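Local atomic coordinates of Rab5 protein, putative (Plasmodium falciparum, PDB entry 3CLV), a protein that belongs to the Ras family of P-loop nucleotide-binding proteins as a putative Rab5 and is modelled with guanosine-5'-diphosphate bound. Residues A[23-26]-A[30-33]; A[134-139]-A[166-171]; A[183-186]-A[190-193]. One frame throughout, in Å; residues are numbered along the deposited sequence.

Interaction 1 of 3, residues A[23-26]-A[30-33]; sequences IVLR and DTFH. With GDP (guanosine-5'-diphosphate), chain D.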
loop_
_atom_site.group_PDB
_atom_site.type_symbol
_atom_site.label_atom_id
_atom_site.label_comp_id
_atom_site.label_asym_id
_atom_site.label_seq_id
_atom_site.Cartn_x
_atom_site.Cartn_y
_atom_site.Cartn_z
ATOM N N ILE A 23 -8.946 -15.933 10.695
ATOM C CA ILE A 23 -10.004 -15.306 9.899
ATOM C C ILE A 23 -9.705 -15.454 8.402
ATOM O O ILE A 23 -10.589 -15.813 7.622
ATOM C CB ILE A 23 -10.209 -13.815 10.298
ATOM C CG1 ILE A 23 -10.773 -13.721 11.713
ATOM C CG2 ILE A 23 -11.133 -13.071 9.285
ATOM C CD1 ILE A 23 -10.684 -12.301 12.323
ATOM N N VAL A 24 -8.465 -15.174 7.994
ATOM C CA VAL A 24 -8.063 -15.321 6.595
ATOM C C VAL A 24 -8.158 -16.790 6.115
ATOM O O VAL A 24 -8.621 -17.054 5.014
ATOM C CB VAL A 24 -6.641 -14.742 6.334
ATOM C CG1 VAL A 24 -6.050 -15.214 4.965
ATOM C CG2 VAL A 24 -6.654 -13.221 6.442
ATOM N N LEU A 25 -7.712 -17.736 6.938
ATOM C CA LEU A 25 -7.742 -19.133 6.511
ATOM C C LEU A 25 -9.173 -19.666 6.327
ATOM O O LEU A 25 -9.470 -20.390 5.359
ATOM C CB LEU A 25 -6.963 -20.010 7.487
ATOM C CG LEU A 25 -6.748 -21.445 6.991
ATOM C CD1 LEU A 25 -5.814 -21.445 5.766
ATOM C CD2 LEU A 25 -6.189 -22.278 8.113
ATOM N N ARG A 26 -10.041 -19.310 7.269
ATOM C CA ARG A 26 -11.448 -19.700 7.263
ATOM C C ARG A 26 -12.122 -19.024 6.076
ATOM O O ARG A 26 -12.830 -19.673 5.311
ATOM C CB ARG A 26 -12.101 -19.272 8.581
ATOM C CG ARG A 26 -13.560 -19.622 8.747
ATOM C CD ARG A 26 -13.655 -20.918 9.533
ATOM N NE ARG A 26 -13.895 -22.025 8.654
ATOM C CZ ARG A 26 -14.049 -23.283 9.044
ATOM N NH1 ARG A 26 -13.955 -23.631 10.328
ATOM N NH2 ARG A 26 -14.293 -24.187 8.125
ATOM N N ASP A 30 -11.729 -22.114 3.916
ATOM C CA ASP A 30 -12.741 -22.801 4.718
ATOM C C ASP A 30 -12.123 -23.845 5.658
ATOM O O ASP A 30 -12.602 -24.987 5.748
ATOM C CB ASP A 30 -13.817 -23.401 3.806
ATOM C CG ASP A 30 -15.077 -23.768 4.548
ATOM O OD1 ASP A 30 -15.377 -23.158 5.595
ATOM O OD2 ASP A 30 -15.766 -24.693 4.072
ATOM N N THR A 31 -11.054 -23.432 6.342
ATOM C CA THR A 31 -10.223 -24.308 7.155
ATOM C C THR A 31 -9.838 -23.596 8.442
ATOM O O THR A 31 -9.646 -22.379 8.444
ATOM C CB THR A 31 -8.909 -24.696 6.400
ATOM O OG1 THR A 31 -9.229 -25.591 5.344
ATOM C CG2 THR A 31 -7.920 -25.405 7.321
ATOM N N PHE A 32 -9.724 -24.358 9.529
ATOM C CA PHE A 32 -9.229 -23.834 10.798
ATOM C C PHE A 32 -8.109 -24.703 11.374
ATOM O O PHE A 32 -8.226 -25.939 11.395
ATOM C CB PHE A 32 -10.391 -23.684 11.793
ATOM C CG PHE A 32 -9.966 -23.280 13.188
ATOM C CD1 PHE A 32 -9.706 -21.940 13.504
ATOM C CD2 PHE A 32 -9.851 -24.234 14.189
ATOM C CE1 PHE A 32 -9.302 -21.581 14.799
ATOM C CE2 PHE A 32 -9.483 -23.878 15.489
ATOM C CZ PHE A 32 -9.209 -22.544 15.789
ATOM N N HIS A 33 -7.047 -24.049 11.864
ATOM C CA HIS A 33 -5.955 -24.729 12.575
ATOM C C HIS A 33 -5.906 -24.306 14.038
ATOM O O HIS A 33 -5.776 -23.112 14.326
ATOM C CB HIS A 33 -4.592 -24.434 11.913
ATOM C CG HIS A 33 -4.501 -24.854 10.476
ATOM N ND1 HIS A 33 -3.596 -24.299 9.600
ATOM C CD2 HIS A 33 -5.199 -25.772 9.761
ATOM C CE1 HIS A 33 -3.734 -24.856 8.412
ATOM N NE2 HIS A 33 -4.699 -25.757 8.484
HETATM P PB GDP D . -3.133 -13.856 14.848
HETATM O O1B GDP D . -2.922 -14.010 13.377
HETATM O O2B GDP D . -1.812 -13.719 15.572
HETATM O O3B GDP D . -3.997 -12.670 15.197
HETATM O O3A GDP D . -3.920 -15.137 15.457
HETATM P PA GDP D . -3.894 -16.646 14.857
HETATM O O1A GDP D . -2.461 -17.129 14.704
HETATM O O2A GDP D . -4.747 -16.816 13.638
HETATM O "O5'" GDP D . -4.562 -17.457 16.074
HETATM C "C5'" GDP D . -3.960 -17.521 17.372
HETATM C "C4'" GDP D . -4.521 -18.752 18.094
HETATM O "O4'" GDP D . -5.914 -18.576 18.367
HETATM C "C3'" GDP D . -4.406 -20.064 17.322
HETATM O "O3'" GDP D . -4.143 -21.061 18.317
HETATM C "C2'" GDP D . -5.800 -20.296 16.734
HETATM O "O2'" GDP D . -6.137 -21.676 16.532
HETATM C "C1'" GDP D . -6.665 -19.668 17.816
HETATM N N9 GDP D . -7.903 -19.100 17.273
HETATM C C8 GDP D . -8.002 -18.216 16.257
HETATM N N7 GDP D . -9.294 -17.906 16.034
HETATM C C5 GDP D . -10.034 -18.592 16.935
HETATM C C6 GDP D . -11.474 -18.721 17.261
HETATM O O6 GDP D . -12.325 -18.073 16.606
HETATM N N1 GDP D . -11.823 -19.546 18.285
HETATM C C2 GDP D . -10.917 -20.245 19.018
HETATM N N2 GDP D . -11.362 -21.037 20.027
HETATM N N3 GDP D . -9.572 -20.192 18.762
HETATM C C4 GDP D . -9.101 -19.384 17.756
#
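Asp30, Thr31 and His33 fold back against Leu25 and Arg26 where helix 20-29, the helix that follows the P-loop in this Ras-like fold, runs out and the chain heads toward the nucleotide. Asp30 is the first residue to leave the helix, with a positive phi of 49°, and its N still gives a weak bond to Arg26 O at 3.0 Å.

The close apolar packing is on the Leu25 side. CG of Leu25 presses on Thr31 O at 3.4 Å. Its CD2 branch lies 3.7 Å from Thr31 CG2 and sits over the centre of the His33 imidazole, 3.6 Å from the ring centroid, a CH-pi contact over the face.

The exposed Asp30 marks the open, polar edge of the contact, and the salt bridge is there. The Arg26 chain bends at chi2 and chi3 to bring NH2 within 2.9 Å of Asp30 OD1. The fit is not coplanar: the two groups are turned 57° apart, and the nitrogen arrives from above the carboxylate plane. The backbone of Thr31 lies over one face of the guanidinium.

Beyond that, Phe32 and His33 reach GDP. The Phe32 ring points an edge at the base near N9 and C4, its CZ 3.7 Å from GDP C4, and the ribose hydroxyl O2' of GDP donates to the backbone O of His33 at 2.7 Å.

Interaction 2 of 3, residues A[134-139]-A[166-171]; sequences RAKTWV and ILEVQK
Between 134-139 and 166-171 the contact is one pair, Lys136 and Glu168, and it is made by charge. NZ of Lys136 donates to OE2 of Glu168 at 3.0 Å, a salt bridge that reaches the carboxylate on its syn side, 28° out of the plane; OE1 of Glu168 is farther from NZ, at 3.9 Å. The two side chains come from opposite directions. The lysine is extended beyond CG, while in the glutamate the bend at chi2 (-80°) carries the carboxylate toward the lysine.

Apolar contact between the segments is nearly absent: the nearest CA atoms, of Lys136 and Val169, stay 9.8 Å apart, and the pair buries little surface.

On another side of helix 129-145 the Arg134 guanidinium lies flat over the Trp138 indole, with CZ2 of Trp138 3.6 Å above the guanidinium plane.

Both helices rest on the central sheet. Ala135 packs on Val122 and Val169 on Phe124, both of strand 119-125; Val169 and Gln170 also meet Phe180 of edge strand 179-183, and Tyr172 of helix 166-175 touches Lys136 and Val139.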
loop_
_atom_site.group_PDB
_atom_site.type_symbol
_atom_site.label_atom_id
_atom_site.label_comp_id
_atom_site.label_asym_id
_atom_site.label_seq_id
_atom_site.Cartn_x
_atom_site.Cartn_y
_atom_site.Cartn_z
ATOM N N ARG A 134 -6.060 -2.591 23.265
ATOM C CA ARG A 134 -5.230 -2.272 22.094
ATOM C C ARG A 134 -6.051 -1.918 20.849
ATOM O O ARG A 134 -5.703 -0.998 20.108
ATOM C CB ARG A 134 -4.258 -3.421 21.786
ATOM C CG ARG A 134 -2.993 -3.412 22.667
ATOM C CD ARG A 134 -1.813 -2.719 21.956
ATOM N NE ARG A 134 -2.231 -1.551 21.178
ATOM C CZ ARG A 134 -1.435 -0.812 20.403
ATOM N NH1 ARG A 134 -0.143 -1.096 20.290
ATOM N NH2 ARG A 134 -1.942 0.220 19.734
ATOM N N ALA A 135 -7.124 -2.662 20.609
ATOM C CA ALA A 135 -8.020 -2.378 19.495
ATOM C C ALA A 135 -8.578 -0.954 19.571
ATOM O O ALA A 135 -8.654 -0.276 18.553
ATOM C CB ALA A 135 -9.157 -3.393 19.434
ATOM N N LYS A 136 -8.951 -0.508 20.776
ATOM C CA LYS A 136 -9.478 0.855 20.968
ATOM C C LYS A 136 -8.449 1.920 20.596
ATOM O O LYS A 136 -8.787 2.905 19.929
ATOM C CB LYS A 136 -9.954 1.065 22.406
ATOM C CG LYS A 136 -11.252 0.335 22.716
ATOM C CD LYS A 136 -11.865 0.819 24.019
ATOM C CE LYS A 136 -13.066 -0.019 24.393
ATOM N NZ LYS A 136 -13.553 0.366 25.762
ATOM N N THR A 137 -7.204 1.714 21.040
ATOM C CA THR A 137 -6.064 2.587 20.685
ATOM C C THR A 137 -5.901 2.651 19.163
ATOM O O THR A 137 -5.702 3.732 18.591
ATOM C CB THR A 137 -4.735 2.112 21.353
ATOM O OG1 THR A 137 -4.885 2.091 22.781
ATOM C CG2 THR A 137 -3.571 3.022 20.990
ATOM N N TRP A 138 -6.026 1.505 18.499
ATOM C CA TRP A 138 -5.896 1.490 17.041
ATOM C C TRP A 138 -7.033 2.208 16.321
ATOM O O TRP A 138 -6.792 2.902 15.324
ATOM C CB TRP A 138 -5.740 0.069 16.490
ATOM C CG TRP A 138 -4.344 -0.455 16.647
ATOM C CD1 TRP A 138 -3.171 0.189 16.320
ATOM C CD2 TRP A 138 -3.976 -1.736 17.143
ATOM N NE1 TRP A 138 -2.092 -0.618 16.614
ATOM C CE2 TRP A 138 -2.556 -1.803 17.122
ATOM C CE3 TRP A 138 -4.707 -2.834 17.627
ATOM C CZ2 TRP A 138 -1.847 -2.944 17.550
ATOM C CZ3 TRP A 138 -4.008 -3.963 18.059
ATOM C CH2 TRP A 138 -2.584 -4.007 18.017
ATOM N N VAL A 139 -8.253 2.039 16.823
ATOM C CA VAL A 139 -9.416 2.731 16.260
ATOM C C VAL A 139 -9.218 4.255 16.314
ATOM O O VAL A 139 -9.453 4.950 15.322
ATOM C CB VAL A 139 -10.729 2.319 16.960
ATOM C CG1 VAL A 139 -11.875 3.293 16.630
ATOM C CG2 VAL A 139 -11.116 0.845 16.618
ATOM N N ILE A 166 -19.806 -7.508 26.137
ATOM C CA ILE A 166 -20.216 -7.248 24.749
ATOM C C ILE A 166 -21.021 -5.961 24.585
ATOM O O ILE A 166 -20.772 -5.198 23.658
ATOM C CB ILE A 166 -20.990 -8.436 24.126
ATOM C CG1 ILE A 166 -20.029 -9.584 23.796
ATOM C CG2 ILE A 166 -21.744 -8.005 22.868
ATOM C CD1 ILE A 166 -18.829 -9.184 22.905
ATOM N N LEU A 167 -21.969 -5.723 25.498
ATOM C CA LEU A 167 -22.776 -4.510 25.478
ATOM C C LEU A 167 -21.923 -3.254 25.563
ATOM O O LEU A 167 -22.197 -2.271 24.863
ATOM C CB LEU A 167 -23.815 -4.515 26.607
ATOM C CG LEU A 167 -25.234 -5.028 26.349
ATOM C CD1 LEU A 167 -25.281 -6.125 25.291
ATOM C CD2 LEU A 167 -25.870 -5.498 27.674
ATOM N N GLU A 168 -20.904 -3.276 26.427
ATOM C CA GLU A 168 -19.966 -2.160 26.484
ATOM C C GLU A 168 -19.257 -1.999 25.130
ATOM O O GLU A 168 -19.041 -0.875 24.657
ATOM C CB GLU A 168 -18.953 -2.336 27.626
ATOM C CG GLU A 168 -18.016 -1.142 27.827
ATOM C CD GLU A 168 -16.853 -1.120 26.845
ATOM O OE1 GLU A 168 -16.315 -2.213 26.522
ATOM O OE2 GLU A 168 -16.481 -0.006 26.402
ATOM N N VAL A 169 -18.877 -3.134 24.536
ATOM C CA VAL A 169 -18.173 -3.141 23.247
ATOM C C VAL A 169 -19.063 -2.597 22.125
ATOM O O VAL A 169 -18.636 -1.733 21.367
ATOM C CB VAL A 169 -17.620 -4.537 22.873
ATOM C CG1 VAL A 169 -16.850 -4.460 21.557
ATOM C CG2 VAL A 169 -16.703 -5.059 23.976
ATOM N N GLN A 170 -20.290 -3.104 22.038
ATOM C CA GLN A 170 -21.315 -2.553 21.129
ATOM C C GLN A 170 -21.569 -1.068 21.351
ATOM O O GLN A 170 -21.676 -0.308 20.390
ATOM C CB GLN A 170 -22.625 -3.314 21.274
ATOM C CG GLN A 170 -22.599 -4.712 20.691
ATOM C CD GLN A 170 -23.922 -5.426 20.869
ATOM O OE1 GLN A 170 -24.425 -5.548 21.992
ATOM N NE2 GLN A 170 -24.500 -5.899 19.765
ATOM N N LYS A 171 -21.646 -0.641 22.612
ATOM C CA LYS A 171 -21.802 0.790 22.897
ATOM C C LYS A 171 -20.603 1.575 22.391
ATOM O O LYS A 171 -20.773 2.633 21.757
ATOM C CB LYS A 171 -22.028 1.056 24.389
ATOM C CG LYS A 171 -22.410 2.524 24.695
#

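Interaction 3 of 3, residues A[183-186]-A[190-193]; sequences TSAK and NIKN. With GDP (guanosine-5'-diphosphate), chain D.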
loop_
_atom_site.group_PDB
_atom_site.type_symbol
_atom_site.label_atom_id
_atom_site.label_comp_id
_atom_site.label_asym_id
_atom_site.label_seq_id
_atom_site.Cartn_x
_atom_site.Cartn_y
_atom_site.Cartn_z
ATOM N N THR A 183 -17.521 -12.925 15.922
ATOM C CA THR A 183 -17.117 -14.013 15.028
ATOM C C THR A 183 -16.435 -15.190 15.744
ATOM O O THR A 183 -15.938 -15.061 16.871
ATOM C CB THR A 183 -16.151 -13.516 13.890
ATOM O OG1 THR A 183 -14.926 -13.058 14.471
ATOM C CG2 THR A 183 -16.777 -12.403 13.054
ATOM N N SER A 184 -16.433 -16.335 15.065
ATOM C CA SER A 184 -15.554 -17.442 15.410
ATOM C C SER A 184 -14.902 -17.971 14.138
ATOM O O SER A 184 -15.579 -18.462 13.226
ATOM C CB SER A 184 -16.294 -18.550 16.189
ATOM O OG SER A 184 -15.408 -19.637 16.503
ATOM N N ALA A 185 -13.577 -17.833 14.052
ATOM C CA ALA A 185 -12.806 -18.510 12.996
ATOM C C ALA A 185 -12.901 -20.023 13.163
ATOM O O ALA A 185 -12.893 -20.758 12.183
ATOM C CB ALA A 185 -11.339 -18.070 13.029
ATOM N N LYS A 186 -12.979 -20.478 14.410
ATOM C CA LYS A 186 -13.082 -21.919 14.714
ATOM C C LYS A 186 -14.343 -22.558 14.108
ATOM O O LYS A 186 -14.254 -23.557 13.393
ATOM C CB LYS A 186 -12.958 -22.172 16.226
ATOM C CG LYS A 186 -12.830 -23.674 16.619
ATOM C CD LYS A 186 -12.626 -23.874 18.115
ATOM C CE LYS A 186 -12.794 -25.354 18.519
ATOM N NZ LYS A 186 -12.381 -25.511 19.953
ATOM N N ASN A 190 -19.970 -15.962 11.187
ATOM C CA ASN A 190 -19.904 -14.521 10.831
ATOM C C ASN A 190 -18.609 -14.067 10.144
ATOM O O ASN A 190 -18.384 -12.869 9.954
ATOM C CB ASN A 190 -20.189 -13.626 12.057
ATOM C CG ASN A 190 -21.683 -13.448 12.333
ATOM O OD1 ASN A 190 -22.523 -13.696 11.471
ATOM N ND2 ASN A 190 -22.006 -13.000 13.529
ATOM N N ILE A 191 -17.772 -15.027 9.761
ATOM C CA ILE A 191 -16.509 -14.709 9.083
ATOM C C ILE A 191 -16.728 -14.046 7.733
ATOM O O ILE A 191 -16.189 -12.959 7.497
ATOM C CB ILE A 191 -15.570 -15.946 8.979
ATOM C CG1 ILE A 191 -15.225 -16.467 10.382
ATOM C CG2 ILE A 191 -14.299 -15.632 8.137
ATOM C CD1 ILE A 191 -14.399 -15.498 11.278
ATOM N N LYS A 192 -17.529 -14.675 6.864
ATOM C CA LYS A 192 -17.879 -14.085 5.571
ATOM C C LYS A 192 -18.637 -12.780 5.782
ATOM O O LYS A 192 -18.456 -11.821 5.013
ATOM C CB LYS A 192 -18.725 -15.041 4.707
ATOM C CG LYS A 192 -17.973 -16.247 4.121
ATOM C CD LYS A 192 -18.952 -16.996 3.191
ATOM C CE LYS A 192 -18.852 -18.510 3.296
ATOM N NZ LYS A 192 -18.132 -19.071 2.101
ATOM N N ASN A 193 -19.441 -12.739 6.844
ATOM C CA ASN A 193 -20.274 -11.572 7.158
ATOM C C ASN A 193 -19.437 -10.318 7.467
ATOM O O ASN A 193 -19.883 -9.197 7.246
ATOM C CB ASN A 193 -21.234 -11.878 8.321
ATOM C CG ASN A 193 -22.461 -12.711 7.899
ATOM O OD1 ASN A 193 -22.901 -12.676 6.757
ATOM N ND2 ASN A 193 -23.036 -13.430 8.857
HETATM P PB GDP D . -3.133 -13.856 14.848
HETATM O O1B GDP D . -2.922 -14.010 13.377
HETATM O O2B GDP D . -1.812 -13.719 15.572
HETATM O O3B GDP D . -3.997 -12.670 15.197
HETATM O O3A GDP D . -3.920 -15.137 15.457
HETATM P PA GDP D . -3.894 -16.646 14.857
HETATM O O1A GDP D . -2.461 -17.129 14.704
HETATM O O2A GDP D . -4.747 -16.816 13.638
HETATM O "O5'" GDP D . -4.562 -17.457 16.074
HETATM C "C5'" GDP D . -3.960 -17.521 17.372
HETATM C "C4'" GDP D . -4.521 -18.752 18.094
HETATM O "O4'" GDP D . -5.914 -18.576 18.367
HETATM C "C3'" GDP D . -4.406 -20.064 17.322
HETATM O "O3'" GDP D . -4.143 -21.061 18.317
HETATM C "C2'" GDP D . -5.800 -20.296 16.734
HETATM O "O2'" GDP D . -6.137 -21.676 16.532
HETATM C "C1'" GDP D . -6.665 -19.668 17.816
HETATM N N9 GDP D . -7.903 -19.100 17.273
HETATM C C8 GDP D . -8.002 -18.216 16.257
HETATM N N7 GDP D . -9.294 -17.906 16.034
HETATM C C5 GDP D . -10.034 -18.592 16.935
HETATM C C6 GDP D . -11.474 -18.721 17.261
HETATM O O6 GDP D . -12.325 -18.073 16.606
HETATM N N1 GDP D . -11.823 -19.546 18.285
HETATM C C2 GDP D . -10.917 -20.245 19.018
HETATM N N2 GDP D . -11.362 -21.037 20.027
HETATM N N3 GDP D . -9.572 -20.192 18.762
HETATM C C4 GDP D . -9.101 -19.384 17.756
#
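Ser184, Ala185 and Lys186 form the Ser-Ala-Lys guanine-recognition loop of Ras-like proteins, which leaves strand 179-183 at the GDP pocket, and Ile191 of the following helix 191-206 backs it from behind. CD1 of Ile191 fits between Thr183 and Ala185, 3.7 Å from Thr183 CB and equally far from Ala185 N, while its CG1 lies 3.5 Å from Ser184 O. With chi1 at -60°, CG1 stands beside the Ile191 backbone N, which turns this branch toward the loop. At the near end of the helix, the Thr183 methyl CG2 rests against Asn190, 3.5 Å from its backbone O. No hydrogen bond crosses between the segments.

Thr183 OG1 and Ser184 OG find their partners outside the two segments, in Asn155 OD1 and in Asp158 OD2, a carboxylate oxygen that itself holds GDP. Asn193 ND2 donates to Asn190 OD1 at 2.7 Å, and Asn190 ND2 reaches Gln182 O.

The other side of the loop meets the base. The extended aliphatic chain of Lys186 lies across a face of it, CB 3.5 Å from GDP N1 and CD 3.6 Å from GDP N2.

Two backbone amides converge on GDP O6, both in weak bonds. Ala185 N, at 2.9 Å but bent (122°), is shared with Asn155 OD1; Lys186 N is longer, at 3.3 Å, but straighter (162°). Because main-chain N-H groups can only donate, the loop suits a carbonyl oxygen, consistent with selection of guanine over a base carrying an amino group there.

Overall arrangement
Interactions 1 and 3 belong to one pocket, their centres 9 Å apart and both touching GDP: 30-33 reaches the ribose and part of the base, 183-186 the guanine. They also meet directly. Phe32 CE2 lies 3.5 Å from Lys186 CG, and these two side chains pack against each other over the same face of the base; the Arg26 side chain runs past the backbone of 185-186. Ile191 also touches Ile23, joining helix 191-206 to helix 20-29. Interaction 2 stands apart, its centre about 24 Å from that of interaction 1 and 18 Å from that of interaction 3, with nearest atoms about 8 Å from the latter. Its tie to the others is the sheet, whose edge strand 179-183 leads into interaction 3.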